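Local coordinates for protein spore germination lipase LipC (Metagenome, PDB 6NKD) that is a GDSL-family lipase that probably hydrolyses lipid ester bonds and may take part in spore germination, at residues G9-V14 with R187-S192; V16-F21 with R193-M198; A58-P63 with L115-E120; L51-I56 with Q108-G113. All blocks are in the same frame, centred on the assembly; numbering follows the deposited sequence.

Contact 1 (G9-V14 with R187-S192); sequences GDSLTV and RVHPSS. With SO4 (sulfate ion), chain C.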
loop_
_atom_site.group_PDB
_atom_site.type_symbol
_atom_site.label_atom_id
_atom_site.label_comp_id
_atom_site.label_asym_id
_atom_site.label_seq_id
_atom_site.Cartn_x
_atom_site.Cartn_y
_atom_site.Cartn_z
ATOM N N GLY A 9 -14.864 10.237 6.572
ATOM C CA GLY A 9 -14.145 10.116 7.826
ATOM C C GLY A 9 -12.666 9.852 7.599
ATOM O O GLY A 9 -12.115 10.172 6.547
ATOM N N ASP A 10 -12.051 9.258 8.621
ATOM C CA ASP A 10 -10.609 9.058 8.652
ATOM C C ASP A 10 -10.242 7.611 8.350
ATOM O O ASP A 10 -10.787 7.008 7.420
ATOM C CB ASP A 10 -10.051 9.490 10.013
ATOM C CG ASP A 10 -10.784 8.846 11.181
ATOM O OD1 ASP A 10 -10.338 9.027 12.335
ATOM O OD2 ASP A 10 -11.792 8.144 10.948
ATOM N N SER A 11 -9.318 7.045 9.129
ATOM C CA SER A 11 -8.836 5.696 8.847
ATOM C C SER A 11 -9.903 4.642 9.112
ATOM O O SER A 11 -9.872 3.567 8.503
ATOM C CB SER A 11 -7.583 5.402 9.672
ATOM O OG SER A 11 -7.808 5.641 11.050
ATOM N N LEU A 12 -10.849 4.925 10.010
ATOM C CA LEU A 12 -11.910 3.959 10.285
ATOM C C LEU A 12 -12.794 3.755 9.062
ATOM O O LEU A 12 -13.140 2.617 8.720
ATOM C CB LEU A 12 -12.746 4.415 11.481
ATOM C CG LEU A 12 -12.033 4.650 12.816
ATOM C CD1 LEU A 12 -13.040 4.701 13.958
ATOM C CD2 LEU A 12 -10.977 3.587 13.069
ATOM N N THR A 13 -13.168 4.847 8.389
ATOM C CA THR A 13 -13.958 4.733 7.167
ATOM C C THR A 13 -13.152 4.087 6.046
ATOM O O THR A 13 -13.723 3.409 5.184
ATOM C CB THR A 13 -14.467 6.113 6.741
ATOM O OG1 THR A 13 -15.154 6.728 7.836
ATOM C CG2 THR A 13 -15.423 5.999 5.559
ATOM N N VAL A 14 -11.833 4.279 6.043
ATOM C CA VAL A 14 -10.986 3.573 5.089
ATOM C C VAL A 14 -11.002 2.075 5.370
ATOM O O VAL A 14 -11.000 1.254 4.445
ATOM C CB VAL A 14 -9.554 4.142 5.126
ATOM C CG1 VAL A 14 -8.610 3.281 4.301
ATOM C CG2 VAL A 14 -9.538 5.579 4.632
ATOM N N ARG A 187 -2.762 -1.786 17.922
ATOM C CA ARG A 187 -3.397 -1.511 19.209
ATOM C C ARG A 187 -4.237 -0.239 19.215
ATOM O O ARG A 187 -4.679 0.194 20.285
ATOM C CB ARG A 187 -2.365 -1.442 20.343
ATOM C CG ARG A 187 -1.816 -2.788 20.782
ATOM C CD ARG A 187 -0.399 -3.003 20.285
ATOM N NE ARG A 187 0.212 -4.179 20.900
ATOM C CZ ARG A 187 0.173 -5.401 20.381
ATOM N NH1 ARG A 187 -0.445 -5.617 19.227
ATOM N NH2 ARG A 187 0.755 -6.409 21.015
ATOM N N VAL A 188 -4.471 0.380 18.058
ATOM C CA VAL A 188 -5.273 1.600 18.007
ATOM C C VAL A 188 -6.343 1.473 16.929
ATOM O O VAL A 188 -7.448 2.009 17.072
ATOM C CB VAL A 188 -4.397 2.846 17.773
ATOM C CG1 VAL A 188 -3.404 3.027 18.911
ATOM C CG2 VAL A 188 -3.667 2.749 16.450
ATOM N N HIS A 189 -6.024 0.756 15.830
ATOM C CA HIS A 189 -7.038 0.614 14.799
ATOM C C HIS A 189 -7.789 -0.702 14.964
ATOM O O HIS A 189 -7.229 -1.686 15.458
ATOM C CB HIS A 189 -6.408 0.680 13.403
ATOM C CG HIS A 189 -6.026 2.064 12.984
ATOM N ND1 HIS A 189 -4.737 2.543 13.074
ATOM C CD2 HIS A 189 -6.769 3.081 12.487
ATOM C CE1 HIS A 189 -4.701 3.791 12.644
ATOM N NE2 HIS A 189 -5.922 4.142 12.281
ATOM N N PRO A 190 -9.060 -0.747 14.572
ATOM C CA PRO A 190 -9.856 -1.957 14.793
ATOM C C PRO A 190 -9.398 -3.108 13.913
ATOM O O PRO A 190 -8.714 -2.934 12.903
ATOM C CB PRO A 190 -11.282 -1.525 14.426
ATOM C CG PRO A 190 -11.252 -0.028 14.397
ATOM C CD PRO A 190 -9.864 0.335 13.985
ATOM N N SER A 191 -9.794 -4.306 14.325
ATOM C CA SER A 191 -9.612 -5.515 13.544
ATOM C C SER A 191 -10.883 -5.793 12.745
ATOM O O SER A 191 -11.864 -5.046 12.811
ATOM C CB SER A 191 -9.266 -6.688 14.460
ATOM O OG SER A 191 -10.294 -6.890 15.416
ATOM N N SER A 192 -10.864 -6.884 11.977
ATOM C CA SER A 192 -12.069 -7.295 11.263
ATOM C C SER A 192 -13.195 -7.628 12.234
ATOM O O SER A 192 -14.368 -7.360 11.950
ATOM C CB SER A 192 -11.764 -8.488 10.359
ATOM O OG SER A 192 -10.948 -8.095 9.269
HETATM S S SO4 C . -9.016 -10.006 12.756
HETATM O O1 SO4 C . -8.071 -10.361 13.812
HETATM O O2 SO4 C . -8.554 -8.800 12.076
HETATM O O3 SO4 C . -10.333 -9.764 13.341
HETATM O O4 SO4 C . -9.101 -11.098 11.790
#

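Contact 2 (V16-F21 with R193-M198); sequences VGAGLF and RGYEAM. With SO4 (sulfate ion), chain C.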
loop_
_atom_site.group_PDB
_atom_site.type_symbol
_atom_site.label_atom_id
_atom_site.label_comp_id
_atom_site.label_asym_id
_atom_site.label_seq_id
_atom_site.Cartn_x
_atom_site.Cartn_y
_atom_site.Cartn_z
ATOM N N VAL A 16 -8.722 0.753 7.921
ATOM C CA VAL A 16 -7.363 0.395 8.302
ATOM C C VAL A 16 -7.406 -0.519 9.515
ATOM O O VAL A 16 -8.146 -0.269 10.476
ATOM C CB VAL A 16 -6.535 1.659 8.577
ATOM C CG1 VAL A 16 -5.125 1.300 9.025
ATOM C CG2 VAL A 16 -6.498 2.546 7.341
ATOM N N GLY A 17 -6.626 -1.597 9.474
ATOM C CA GLY A 17 -6.554 -2.572 10.541
ATOM C C GLY A 17 -7.119 -3.925 10.161
ATOM O O GLY A 17 -6.600 -4.952 10.614
ATOM N N ALA A 18 -8.161 -3.947 9.333
ATOM C CA ALA A 18 -8.758 -5.192 8.874
ATOM C C ALA A 18 -7.922 -5.900 7.818
ATOM O O ALA A 18 -8.173 -7.077 7.541
ATOM C CB ALA A 18 -10.161 -4.924 8.318
ATOM N N GLY A 19 -6.944 -5.228 7.237
ATOM C CA GLY A 19 -6.170 -5.797 6.154
ATOM C C GLY A 19 -6.553 -5.179 4.824
ATOM O O GLY A 19 -7.691 -4.738 4.612
ATOM N N LEU A 20 -5.586 -5.140 3.908
ATOM C CA LEU A 20 -5.808 -4.505 2.618
ATOM C C LEU A 20 -6.906 -5.227 1.849
ATOM O O LEU A 20 -6.892 -6.457 1.728
ATOM C CB LEU A 20 -4.517 -4.488 1.803
ATOM C CG LEU A 20 -4.596 -3.720 0.481
ATOM C CD1 LEU A 20 -4.729 -2.221 0.730
ATOM C CD2 LEU A 20 -3.394 -4.026 -0.395
ATOM N N PHE A 21 -7.868 -4.454 1.347
ATOM C CA PHE A 21 -9.017 -4.905 0.567
ATOM C C PHE A 21 -10.007 -5.726 1.382
ATOM O O PHE A 21 -11.051 -6.116 0.845
ATOM C CB PHE A 21 -8.598 -5.708 -0.674
ATOM C CG PHE A 21 -7.735 -4.936 -1.623
ATOM C CD1 PHE A 21 -7.957 -3.584 -1.833
ATOM C CD2 PHE A 21 -6.694 -5.551 -2.297
ATOM C CE1 PHE A 21 -7.165 -2.864 -2.703
ATOM C CE2 PHE A 21 -5.896 -4.835 -3.169
ATOM C CZ PHE A 21 -6.133 -3.490 -3.372
ATOM N N ARG A 193 -12.856 -8.211 13.387
ATOM C CA ARG A 193 -13.853 -8.412 14.435
ATOM C C ARG A 193 -14.411 -7.078 14.915
ATOM O O ARG A 193 -15.628 -6.921 15.075
ATOM C CB ARG A 193 -13.243 -9.183 15.605
ATOM C CG ARG A 193 -12.950 -10.643 15.330
ATOM C CD ARG A 193 -12.455 -11.324 16.594
ATOM N NE ARG A 193 -12.283 -12.761 16.417
ATOM C CZ ARG A 193 -11.144 -13.334 16.049
ATOM N NH1 ARG A 193 -10.071 -12.588 15.821
ATOM N NH2 ARG A 193 -11.074 -14.651 15.912
ATOM N N GLY A 194 -13.531 -6.102 15.149
ATOM C CA GLY A 194 -13.988 -4.802 15.615
ATOM C C GLY A 194 -14.834 -4.078 14.585
ATOM O O GLY A 194 -15.843 -3.455 14.922
ATOM N N TYR A 195 -14.433 -4.148 13.314
ATOM C CA TYR A 195 -15.239 -3.540 12.262
ATOM C C TYR A 195 -16.572 -4.258 12.106
ATOM O O TYR A 195 -17.600 -3.623 11.844
ATOM C CB TYR A 195 -14.474 -3.538 10.941
ATOM C CG TYR A 195 -13.430 -2.451 10.845
ATOM C CD1 TYR A 195 -13.790 -1.112 10.901
ATOM C CD2 TYR A 195 -12.087 -2.762 10.680
ATOM C CE1 TYR A 195 -12.841 -0.112 10.809
ATOM C CE2 TYR A 195 -11.131 -1.769 10.586
ATOM C CZ TYR A 195 -11.514 -0.446 10.651
ATOM O OH TYR A 195 -10.565 0.546 10.556
ATOM N N GLU A 196 -16.575 -5.583 12.263
ATOM C CA GLU A 196 -17.832 -6.318 12.192
ATOM C C GLU A 196 -18.764 -5.906 13.322
ATOM O O GLU A 196 -19.962 -5.692 13.103
ATOM C CB GLU A 196 -17.567 -7.823 12.228
ATOM C CG GLU A 196 -18.825 -8.671 12.163
ATOM C CD GLU A 196 -19.654 -8.392 10.925
ATOM O OE1 GLU A 196 -19.076 -8.321 9.818
ATOM O OE2 GLU A 196 -20.886 -8.235 11.057
ATOM N N ALA A 197 -18.226 -5.770 14.537
ATOM C CA ALA A 197 -19.047 -5.346 15.664
ATOM C C ALA A 197 -19.544 -3.917 15.491
ATOM O O ALA A 197 -20.652 -3.592 15.932
ATOM C CB ALA A 197 -18.259 -5.485 16.967
HETATM N N MSE A 198 -18.753 -3.057 14.856
HETATM C CA MSE A 198 -19.175 -1.682 14.601
HETATM C C MSE A 198 -20.357 -1.654 13.641
HETATM O O MSE A 198 -21.315 -0.908 13.849
HETATM C CB MSE A 198 -18.023 -0.851 14.037
HETATM C CG MSE A 198 -17.029 -0.369 15.081
HETATM SE SE MSE A 198 -15.440 0.448 14.291
HETATM C CE MSE A 198 -16.259 1.988 13.429
HETATM S S SO4 C . -9.016 -10.006 12.756
HETATM O O1 SO4 C . -8.071 -10.361 13.812
HETATM O O2 SO4 C . -8.554 -8.800 12.076
HETATM O O3 SO4 C . -10.333 -9.764 13.341
HETATM O O4 SO4 C . -9.101 -11.098 11.790
#

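Contact 3 (A58-P63 with L115-E120); sequences AMLNEP and LEKIRE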
loop_
_atom_site.group_PDB
_atom_site.type_symbol
_atom_site.label_atom_id
_atom_site.label_comp_id
_atom_site.label_asym_id
_atom_site.label_seq_id
_atom_site.Cartn_x
_atom_site.Cartn_y
_atom_site.Cartn_z
ATOM N N ALA A 58 -14.520 20.959 5.524
ATOM C CA ALA A 58 -14.163 21.709 4.326
ATOM C C ALA A 58 -14.410 20.918 3.049
ATOM O O ALA A 58 -14.488 21.517 1.971
ATOM C CB ALA A 58 -12.699 22.146 4.396
HETATM N N MSE A 59 -14.533 19.597 3.141
HETATM C CA MSE A 59 -14.812 18.774 1.970
HETATM C C MSE A 59 -16.221 19.009 1.450
HETATM O O MSE A 59 -16.473 18.909 0.251
HETATM C CB MSE A 59 -14.644 17.289 2.292
HETATM C CG MSE A 59 -13.263 16.876 2.743
HETATM SE SE MSE A 59 -13.212 14.954 3.028
HETATM C CE MSE A 59 -15.053 14.688 3.613
ATOM N N LEU A 60 -17.141 19.319 2.366
ATOM C CA LEU A 60 -18.547 19.448 2.005
ATOM C C LEU A 60 -18.807 20.585 1.025
ATOM O O LEU A 60 -19.900 20.644 0.454
ATOM C CB LEU A 60 -19.394 19.637 3.265
ATOM C CG LEU A 60 -19.355 18.474 4.260
ATOM C CD1 LEU A 60 -20.424 18.643 5.329
ATOM C CD2 LEU A 60 -19.513 17.140 3.542
ATOM N N ASN A 61 -17.843 21.481 0.816
ATOM C CA ASN A 61 -17.977 22.507 -0.208
ATOM C C ASN A 61 -17.449 22.056 -1.562
ATOM O O ASN A 61 -17.652 22.764 -2.555
ATOM C CB ASN A 61 -17.257 23.789 0.222
ATOM C CG ASN A 61 -18.070 25.037 -0.072
ATOM O OD1 ASN A 61 -19.301 24.996 -0.096
ATOM N ND2 ASN A 61 -17.387 26.154 -0.297
ATOM N N GLU A 62 -16.782 20.907 -1.626
ATOM C CA GLU A 62 -16.322 20.380 -2.901
ATOM C C GLU A 62 -17.525 20.041 -3.772
ATOM O O GLU A 62 -18.481 19.420 -3.285
ATOM C CB GLU A 62 -15.459 19.135 -2.688
ATOM C CG GLU A 62 -14.316 18.984 -3.675
ATOM C CD GLU A 62 -13.099 19.791 -3.275
ATOM O OE1 GLU A 62 -12.985 20.142 -2.081
ATOM O OE2 GLU A 62 -12.256 20.075 -4.150
ATOM N N PRO A 63 -17.529 20.425 -5.052
ATOM C CA PRO A 63 -18.726 20.184 -5.874
ATOM C C PRO A 63 -19.053 18.712 -6.050
ATOM O O PRO A 63 -20.228 18.335 -5.989
ATOM C CB PRO A 63 -18.372 20.862 -7.207
ATOM C CG PRO A 63 -16.879 20.909 -7.230
ATOM C CD PRO A 63 -16.455 21.094 -5.805
ATOM N N LEU A 115 -22.741 18.950 10.241
ATOM C CA LEU A 115 -24.163 18.642 10.346
ATOM C C LEU A 115 -25.007 19.780 9.790
ATOM O O LEU A 115 -25.959 19.548 9.035
ATOM C CB LEU A 115 -24.542 18.361 11.801
ATOM C CG LEU A 115 -24.844 16.908 12.175
ATOM C CD1 LEU A 115 -23.576 16.069 12.181
ATOM C CD2 LEU A 115 -25.553 16.829 13.519
ATOM N N GLU A 116 -24.663 21.020 10.146
ATOM C CA GLU A 116 -25.398 22.175 9.646
ATOM C C GLU A 116 -25.248 22.329 8.138
ATOM O O GLU A 116 -26.164 22.827 7.473
ATOM C CB GLU A 116 -24.927 23.440 10.368
ATOM C CG GLU A 116 -25.544 24.736 9.859
ATOM C CD GLU A 116 -27.054 24.772 10.008
ATOM O OE1 GLU A 116 -27.585 24.098 10.916
ATOM O OE2 GLU A 116 -27.713 25.477 9.214
ATOM N N LYS A 117 -24.116 21.903 7.578
ATOM C CA LYS A 117 -23.932 22.019 6.137
ATOM C C LYS A 117 -24.693 20.941 5.378
ATOM O O LYS A 117 -25.160 21.192 4.263
ATOM C CB LYS A 117 -22.444 21.967 5.787
ATOM C CG LYS A 117 -22.132 22.419 4.368
ATOM C CD LYS A 117 -20.706 22.927 4.250
ATOM C CE LYS A 117 -20.468 23.601 2.908
ATOM N NZ LYS A 117 -19.140 24.271 2.862
ATOM N N ILE A 118 -24.840 19.750 5.967
ATOM C CA ILE A 118 -25.556 18.667 5.296
ATOM C C ILE A 118 -27.002 19.065 5.026
ATOM O O ILE A 118 -27.546 18.797 3.947
ATOM C CB ILE A 118 -25.464 17.371 6.123
ATOM C CG1 ILE A 118 -24.064 16.763 6.006
ATOM C CG2 ILE A 118 -26.517 16.368 5.682
ATOM C CD1 ILE A 118 -23.869 15.509 6.833
ATOM N N ARG A 119 -27.647 19.722 5.995
ATOM C CA ARG A 119 -29.010 20.193 5.769
ATOM C C ARG A 119 -29.037 21.415 4.859
ATOM O O ARG A 119 -30.014 21.618 4.130
ATOM C CB ARG A 119 -29.699 20.493 7.101
ATOM C CG ARG A 119 -28.866 21.300 8.075
ATOM C CD ARG A 119 -28.931 20.686 9.464
ATOM N NE ARG A 119 -28.563 19.273 9.433
ATOM C CZ ARG A 119 -28.502 18.489 10.504
ATOM N NH1 ARG A 119 -28.782 18.976 11.706
ATOM N NH2 ARG A 119 -28.157 17.215 10.373
ATOM N N GLU A 120 -27.982 22.234 4.883
ATOM C CA GLU A 120 -27.879 23.322 3.916
ATOM C C GLU A 120 -27.687 22.791 2.501
ATOM O O GLU A 120 -28.121 23.431 1.536
ATOM C CB GLU A 120 -26.728 24.257 4.284
ATOM C CG GLU A 120 -27.039 25.223 5.414
ATOM C CD GLU A 120 -25.899 26.187 5.681
ATOM O OE1 GLU A 120 -24.839 26.048 5.036
ATOM O OE2 GLU A 120 -26.064 27.084 6.534
#

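Contact 4 (L51-I56 with Q108-G113); sequences LETSEI and QKNYSG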
loop_
_atom_site.group_PDB
_atom_site.type_symbol
_atom_site.label_atom_id
_atom_site.label_comp_id
_atom_site.label_asym_id
_atom_site.label_seq_id
_atom_site.Cartn_x
_atom_site.Cartn_y
_atom_site.Cartn_z
ATOM N N LEU A 51 -7.205 12.429 8.248
ATOM C CA LEU A 51 -8.148 13.465 7.836
ATOM C C LEU A 51 -8.896 13.944 9.073
ATOM O O LEU A 51 -9.821 13.282 9.551
ATOM C CB LEU A 51 -9.106 12.932 6.778
ATOM C CG LEU A 51 -9.364 13.843 5.578
ATOM C CD1 LEU A 51 -8.074 14.076 4.806
ATOM C CD2 LEU A 51 -10.433 13.249 4.676
ATOM N N GLU A 52 -8.498 15.099 9.598
ATOM C CA GLU A 52 -9.106 15.618 10.812
ATOM C C GLU A 52 -10.477 16.222 10.512
ATOM O O GLU A 52 -10.884 16.379 9.357
ATOM C CB GLU A 52 -8.183 16.641 11.474
ATOM C CG GLU A 52 -6.834 16.059 11.872
ATOM C CD GLU A 52 -6.038 16.976 12.779
ATOM O OE1 GLU A 52 -6.612 17.963 13.285
ATOM O OE2 GLU A 52 -4.835 16.707 12.987
ATOM N N THR A 53 -11.196 16.561 11.585
ATOM C CA THR A 53 -12.596 16.950 11.452
ATOM C C THR A 53 -12.762 18.257 10.686
ATOM O O THR A 53 -13.750 18.422 9.960
ATOM C CB THR A 53 -13.244 17.060 12.833
ATOM O OG1 THR A 53 -12.513 17.999 13.633
ATOM C CG2 THR A 53 -13.252 15.702 13.527
ATOM N N SER A 54 -11.821 19.191 10.827
ATOM C CA SER A 54 -11.934 20.455 10.105
ATOM C C SER A 54 -11.866 20.235 8.599
ATOM O O SER A 54 -12.598 20.877 7.836
ATOM C CB SER A 54 -10.842 21.424 10.559
ATOM O OG SER A 54 -9.555 20.931 10.234
ATOM N N GLU A 55 -10.996 19.327 8.154
ATOM C CA GLU A 55 -10.901 19.032 6.728
ATOM C C GLU A 55 -12.180 18.384 6.216
ATOM O O GLU A 55 -12.669 18.732 5.136
ATOM C CB GLU A 55 -9.700 18.128 6.461
ATOM C CG GLU A 55 -8.367 18.749 6.831
ATOM C CD GLU A 55 -7.298 17.709 7.086
ATOM O OE1 GLU A 55 -7.660 16.575 7.460
ATOM O OE2 GLU A 55 -6.102 18.020 6.913
ATOM N N ILE A 56 -12.737 17.443 6.984
ATOM C CA ILE A 56 -13.976 16.781 6.587
ATOM C C ILE A 56 -15.092 17.802 6.407
ATOM O O ILE A 56 -15.936 17.674 5.511
ATOM C CB ILE A 56 -14.352 15.700 7.618
ATOM C CG1 ILE A 56 -13.224 14.674 7.746
ATOM C CG2 ILE A 56 -15.655 15.016 7.234
ATOM C CD1 ILE A 56 -13.484 13.602 8.782
ATOM N N GLN A 108 -16.105 18.672 18.351
ATOM C CA GLN A 108 -17.536 18.848 18.573
ATOM C C GLN A 108 -18.073 20.051 17.806
ATOM O O GLN A 108 -19.236 20.053 17.386
ATOM C CB GLN A 108 -17.817 18.992 20.069
ATOM C CG GLN A 108 -19.120 18.357 20.534
ATOM C CD GLN A 108 -20.276 19.336 20.569
ATOM O OE1 GLN A 108 -20.789 19.670 21.637
ATOM N NE2 GLN A 108 -20.698 19.799 19.398
ATOM N N LYS A 109 -17.240 21.075 17.607
ATOM C CA LYS A 109 -17.645 22.220 16.801
ATOM C C LYS A 109 -17.710 21.860 15.321
ATOM O O LYS A 109 -18.640 22.273 14.616
ATOM C CB LYS A 109 -16.679 23.381 17.036
ATOM C CG LYS A 109 -16.700 24.457 15.966
ATOM C CD LYS A 109 -15.511 25.394 16.130
ATOM C CE LYS A 109 -14.200 24.614 16.153
ATOM N NZ LYS A 109 -13.021 25.479 16.441
ATOM N N ASN A 110 -16.734 21.090 14.831
ATOM C CA ASN A 110 -16.733 20.703 13.424
ATOM C C ASN A 110 -17.855 19.720 13.117
ATOM O O ASN A 110 -18.465 19.783 12.042
ATOM C CB ASN A 110 -15.379 20.107 13.041
ATOM C CG ASN A 110 -14.244 21.101 13.178
ATOM O OD1 ASN A 110 -14.448 22.311 13.078
ATOM N ND2 ASN A 110 -13.038 20.594 13.406
ATOM N N TYR A 111 -18.132 18.795 14.040
ATOM C CA TYR A 111 -19.260 17.884 13.864
ATOM C C TYR A 111 -20.566 18.657 13.730
ATOM O O TYR A 111 -21.378 18.381 12.839
ATOM C CB TYR A 111 -19.334 16.902 15.033
ATOM C CG TYR A 111 -18.513 15.645 14.847
ATOM C CD1 TYR A 111 -18.942 14.633 13.998
ATOM C CD2 TYR A 111 -17.319 15.462 15.532
ATOM C CE1 TYR A 111 -18.200 13.480 13.828
ATOM C CE2 TYR A 111 -16.570 14.312 15.368
ATOM C CZ TYR A 111 -17.014 13.325 14.516
ATOM O OH TYR A 111 -16.273 12.177 14.351
ATOM N N SER A 112 -20.784 19.636 14.611
ATOM C CA SER A 112 -21.958 20.493 14.487
ATOM C C SER A 112 -21.912 21.313 13.205
ATOM O O SER A 112 -22.962 21.643 12.640
ATOM C CB SER A 112 -22.068 21.413 15.703
ATOM O OG SER A 112 -23.109 22.362 15.537
ATOM N N GLY A 113 -20.712 21.643 12.729
ATOM C CA GLY A 113 -20.602 22.425 11.508
ATOM C C GLY A 113 -20.965 21.624 10.272
ATOM O O GLY A 113 -21.713 22.093 9.411
#

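Contact 1 (G9-V14 with R187-S192)
The imidazole of His189 offers its edge to Ser11: the hydroxyl OG lies in the ring plane, 2.7 Å from NE2, in a hydrogen bond whose donor may be either residue. At the other ring nitrogen, ND1 is bonded to Asp186, so the ring is gripped at both ends and its rotation is fixed. The arrangement is consistent with the Ser-His-Asp charge relay of the GDSL (SGNH) hydrolases, with Ser11 probably the nucleophile. Its OG stands between the backbone N and the carbonyl carbon (chi1 53°), directed across to the ring from the start of a short helix, which Asp10 caps through a weak bond from Leu12 N to OD2. Leu12 approaches the imidazole obliquely, and its CD2 packs 3.6 Å from CD of Pro190, whose ring offers CD and CG as an apolar surface to the leucine. With an alanine here instead of His189, the hydroxyl of Ser11 and the carboxylate of Asp186 would probably both lose their shared mate. Tyr195 of helix 192-204 touches Leu12 and Pro190, while the short helix 11-14, which directly follows strand 3-9, rests through Thr13 on strand 41-47 and helix 25-37.

Contact 2 (V16-F21 with R193-M198)
Tyr195 reaches Val16 because its CG lies beside the backbone N and anti to the carbonyl carbon (chi1 -78°), which swings the ring off helix 192-204 and over to the loop between helices 11-14 and 25-37. At the far end of the ring, OH donates to Val16 O at 2.6 Å, with the acceptor near the ring plane at its edge. The hydroxyl meets the carbonyl at a C=O...donor angle of 131° and stands 31° out of the carbonyl plane. Nearer the helix, Ala18 directs its methyl at the same ring, CB coming obliquely to within 3.7 Å of CD2 and 4.0 Å of CE2. A small residue fits where the loop passes so close to an aromatic side chain. Between these two contacts Gly17 makes a bend at a positive phi that favours glycine. The side chain of Val16 points away from the helix and touches His189, so the carbonyl held by the tyrosine belongs to a residue beside the probable catalytic site. Tyr195 also packs on Pro190 and on Phe25 of helix 25-37. At the helix start, Arg193 N donates to sulfate O3 at 3.0 Å, and Ser192 N binds the same ion, which probably came from the crystallisation liquor. The chemistry is thus of two kinds: a single phenol-to-carbonyl bond ties an irregular loop to a helix, and two backbone N-H groups at the start of that helix hold an anion, which the helix end, and perhaps the arginine nearby, would probably favour.

Contact 3 (A58-P63 with L115-E120)
Leu60 and Lys117 face each other with their CA atoms 7.3 Å apart, where a type I beta turn from Met59 to Glu62 brings the chain past helix 98-122. The fold is the three-layered alpha/beta/alpha sandwich of the SGNH hydrolases, and this is helix-layer packing away from the active site. Lys117 does most of the touching. Its CG is anti to the backbone N (chi1 -166°) and the chain is extended from there on, so that the methylenes run along Leu60 in the opposite direction to the leucine side chain. The two side chains come closest at CD of Lys117 and CB of Leu60, 3.7 Å apart, while Leu60 CD1 lies 3.9 Å from CB of Lys117. The same CD1 also reaches CG1 of Ile118 at 4.2 Å, where the two branched side chains cross at a slant. A long aliphatic stem with a charged tip suits this border: the stem covers the buried leucine and the tip reaches the exposed Asn61. Replacing Lys117 by a serine would probably uncover one side of Leu60 and deprive the amide oxygen of Asn61 of its ammonium partner. Ile118 also touches Tyr129. Ala58 and Met59, a selenomethionine here, pack on Phe100 of the second subunit, and Met59 also on Phe21 of the third subunit. The turn itself is closed by Glu62 N donating to Met59 O. At the surface, Asn61 lies at about a right angle to the lysine and receives its NZ on OD1, a weak hydrogen bond of 3.0 Å.

Contact 4 (L51-I56 with Q108-G113)
Thr53 and Asn110 meet at about a right angle, the amide of one helix directed at the hydroxyl of the other. Asn110 ND2 donates to Thr53 OG1 over 2.7 Å, nearly straight at 173°. Two first torsions bring the groups together: Asn110 CG sits beside its backbone N (chi1 -63°), and Thr53 OG1 sits between its backbone N and carbonyl carbon; the turn of the amide, chi2 -27°, then puts the hydroxyl oxygen in the amide plane. Threonine suits the site because its two branches do different work. While OG1 takes the amide, CG2 turns to Tyr111 and meets CE2 of the ring obliquely at 4.0 Å. The hydroxyl of Tyr111 is bound weakly to Gly79 O. Ser54 places its CB 3.7 Å from Asn110 ND2 and bonds through OG to Glu102 of the second subunit. At the start of the helix, Glu52, in the N-cap position, donates from its N to Glu55 OE1 at 2.7 Å. The contact thus sets the first turn of helix 53-59 against the middle of helix 98-122, with Thr53 on Cys107, which is in a disulfide with Cys80; Tyr111 packs against helix 144-157, and Glu52 touches helix 81-94.

Overall arrangement
The four contacts fall into two pairs. Contacts 1 and 2, with centres 7 Å apart, share the probable catalytic end: Pro190 CD lies 3.5 Å from Tyr195 OH, and one sulfate bridges Ser192 and Arg193. Contacts 3 and 4, with centres 11 Å apart, join the same two helices, 53-59 and 98-122, at successive levels. The pairs meet through contacts 1 and 4, where Gly9 CA packs 3.7 Å from Ile56 CD1, although their centres are 18 Å apart. Thr53 of contact 4 lies about 9 Å, side chain to side chain, from Asn82, which probably binds substrate. Contact 3, about 24 Å from contact 1 between centres, lies away from the active site; all four contacts touch neighbouring subunits.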